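Local coordinates for acetyltransferase (Klebsiella pneumoniae, PDB 5XUN), which is the GNAT-family toxin of a toxin-antitoxin pair and probably transfers an acetyl group from acetyl-CoA to glycyl-tRNA(Gly), at residues P90-G95 / Y130-E135. The protein carries 1 engineered substitution. Sequence-based numbering, arbitrary orientation.
Sequences PSVTLG and YGLFVE. With ACO (acetyl coenzyme *a), chain E.
The ring of Phe133 lies beside Thr93, both side chains pointing the same way from the sheet; Thr93 OG1 meets the ring obliquely, 3.8 Å from Phe133 CD1. Phe133 CG stands anti to its own N (chi1 -178°), and the ring leads away from strand 90-95 to meet that of Phe70, the planes about 35° apart. A threonine suits this partly exposed place because its beta-branched shape fits a strand while OG1, beside the ring, hydrogen-bonds Ser68 OG, which Ser91 OG also engages. At the other end, Tyr130 directs its ring away, and its CB lies 4.1 Å from Pro90 CD. Tyr130 N bonds Pro90 O from well above the carbonyl plane, whereas the parallel ladder that follows meets its acceptors nearly in line with C=O: Val92 N to Gly131 O, Phe133 N to Val92 O (2.7 Å) and Leu94 N to Phe133 O.

These strands, joined through helix 108-126 in a beta-alpha-beta crossover, form the parallel pair at the heart of the GNAT fold. Beyond Leu94 they splay, and water bridges the gap, donating to Leu94 O (2.6 Å) and accepting from Glu135 N (3.0 Å). The acetyl group of acetyl-CoA sits here, its CH3 3.1 Å from Glu135 O and 3.6 Å from Val134 CG2. On the sheet face opposite Phe133, branched aliphatic Val92 and Leu132 pack under helix 108-126, Leu132 CD1 reaching within 4.0 Å of Leu94 CB.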
# COMPACT_ATOMS: atom_id res chain seq x y z
N PRO B 90 8.02 3.88 -0.71
CA PRO B 90 6.64 3.43 -0.57
C PRO B 90 6.24 3.42 0.89
O PRO B 90 7.07 3.24 1.79
CB PRO B 90 6.67 2.01 -1.14
CG PRO B 90 8.09 1.53 -0.85
CD PRO B 90 8.97 2.77 -0.92
N SER B 91 4.94 3.64 1.13
CA SER B 91 4.46 3.74 2.50
C SER B 91 2.97 3.41 2.56
O SER B 91 2.31 3.20 1.54
CB SER B 91 4.71 5.14 3.07
OG SER B 91 4.12 6.13 2.23
N VAL B 92 2.48 3.35 3.79
CA VAL B 92 1.06 3.42 4.13
C VAL B 92 0.87 4.67 4.99
O VAL B 92 1.71 4.96 5.85
CB VAL B 92 0.58 2.17 4.88
CG1 VAL B 92 -0.85 2.34 5.39
CG2 VAL B 92 0.67 0.95 3.99
N THR B 93 -0.21 5.39 4.76
CA THR B 93 -0.50 6.61 5.52
C THR B 93 -1.61 6.35 6.52
O THR B 93 -2.65 5.79 6.17
CB THR B 93 -0.88 7.76 4.59
OG1 THR B 93 0.27 8.19 3.86
CG2 THR B 93 -1.44 8.94 5.40
N LEU B 94 -1.37 6.73 7.78
CA LEU B 94 -2.43 6.82 8.77
C LEU B 94 -3.13 8.15 8.54
O LEU B 94 -2.64 9.20 8.95
CB LEU B 94 -1.86 6.72 10.18
CG LEU B 94 -2.80 6.85 11.38
CD1 LEU B 94 -3.86 5.78 11.34
CD2 LEU B 94 -2.02 6.76 12.68
N GLY B 95 -4.24 8.11 7.80
CA GLY B 95 -4.90 9.34 7.42
C GLY B 95 -5.53 10.05 8.61
O GLY B 95 -5.47 11.27 8.71
N TYR B 130 7.73 0.77 3.08
CA TYR B 130 8.93 1.08 3.84
C TYR B 130 8.61 1.56 5.26
O TYR B 130 9.48 1.49 6.13
CB TYR B 130 9.76 2.14 3.10
CG TYR B 130 11.09 2.45 3.75
CD1 TYR B 130 12.13 1.52 3.74
CD2 TYR B 130 11.31 3.67 4.38
CE1 TYR B 130 13.34 1.80 4.33
CE2 TYR B 130 12.53 3.96 4.98
CZ TYR B 130 13.54 3.02 4.95
OH TYR B 130 14.74 3.30 5.55
N GLY B 131 7.39 2.01 5.50
CA GLY B 131 6.95 2.30 6.84
C GLY B 131 5.60 3.00 6.83
O GLY B 131 4.93 3.09 5.80
N LEU B 132 5.23 3.50 8.01
CA LEU B 132 3.94 4.14 8.22
C LEU B 132 4.15 5.65 8.30
O LEU B 132 4.87 6.14 9.17
CB LEU B 132 3.27 3.62 9.49
CG LEU B 132 1.97 4.28 9.96
CD1 LEU B 132 0.78 3.94 9.07
CD2 LEU B 132 1.69 3.86 11.39
N PHE B 133 3.49 6.37 7.40
CA PHE B 133 3.58 7.82 7.30
C PHE B 133 2.38 8.44 8.00
O PHE B 133 1.26 7.93 7.90
CB PHE B 133 3.62 8.24 5.82
CG PHE B 133 3.77 9.73 5.59
CD1 PHE B 133 2.66 10.56 5.60
CD2 PHE B 133 5.01 10.28 5.29
CE1 PHE B 133 2.78 11.93 5.36
CE2 PHE B 133 5.14 11.65 5.05
CZ PHE B 133 4.02 12.47 5.09
N VAL B 134 2.60 9.55 8.70
CA VAL B 134 1.48 10.25 9.34
C VAL B 134 1.78 11.74 9.37
O VAL B 134 2.91 12.16 9.63
CB VAL B 134 1.19 9.67 10.74
CG1 VAL B 134 2.35 9.92 11.69
CG2 VAL B 134 -0.10 10.25 11.29
N GLU B 135 0.75 12.54 9.09
CA GLU B 135 0.82 13.98 9.24
C GLU B 135 0.11 14.34 10.54
O GLU B 135 -1.12 14.20 10.64
CB GLU B 135 0.18 14.69 8.06
CG GLU B 135 -0.06 16.17 8.30
CD GLU B 135 -0.14 16.95 7.01
OE1 GLU B 135 0.40 18.08 6.97
OE2 GLU B 135 -0.70 16.42 6.02
N1A ACO E . -1.46 2.48 28.50
C2A ACO E . -0.98 3.65 28.02
N3A ACO E . -1.33 4.87 28.48
C4A ACO E . -2.22 4.99 29.50
C5A ACO E . -2.79 3.76 30.08
C6A ACO E . -2.35 2.46 29.52
N6A ACO E . -2.84 1.29 30.01
N7A ACO E . -3.63 4.13 31.06
C8A ACO E . -3.61 5.48 31.09
N9A ACO E . -2.76 6.00 30.19
C1B ACO E . -2.56 7.47 29.99
C2B ACO E . -1.12 7.94 30.15
O2B ACO E . -0.92 8.54 31.44
C3B ACO E . -0.92 8.96 29.04
O3B ACO E . -1.17 10.27 29.55
P3B ACO E . -0.36 11.57 29.03
O7A ACO E . 0.93 11.54 29.81
O8A ACO E . -0.19 11.33 27.55
O9A ACO E . -1.28 12.72 29.36
C4B ACO E . -2.01 8.65 28.03
O4B ACO E . -2.99 7.83 28.67
C5B ACO E . -1.52 7.93 26.78
O5B ACO E . -2.32 8.35 25.68
P1A ACO E . -3.59 7.50 25.17
O1A ACO E . -4.58 7.37 26.30
O2A ACO E . -3.13 6.27 24.44
O3A ACO E . -4.16 8.53 24.07
P2A ACO E . -5.72 8.90 23.96
O4A ACO E . -6.56 7.69 24.23
O5A ACO E . -5.97 10.18 24.73
O6A ACO E . -5.76 9.23 22.39
CBP ACO E . -5.63 10.85 20.67
CCP ACO E . -4.92 10.27 21.88
CDP ACO E . -6.08 9.73 19.74
CEP ACO E . -4.69 11.80 19.94
CAP ACO E . -6.82 11.62 21.24
OAP ACO E . -6.30 12.69 22.03
C9P ACO E . -7.70 12.19 20.17
O9P ACO E . -8.59 11.52 19.66
N8P ACO E . -7.46 13.46 19.86
C7P ACO E . -8.39 14.26 19.11
C6P ACO E . -8.30 13.99 17.62
C5P ACO E . -6.84 13.93 17.23
O5P ACO E . -6.13 14.91 17.33
N4P ACO E . -6.42 12.75 16.78
C3P ACO E . -5.03 12.50 16.48
C2P ACO E . -4.60 13.12 15.15
S1P ACO E . -4.45 11.83 13.96
C ACO E . -3.44 12.63 12.93
O ACO E . -2.90 13.64 13.34
CH3 ACO E . -3.24 12.09 11.54
O HOH W 1 -1.94 11.58 8.08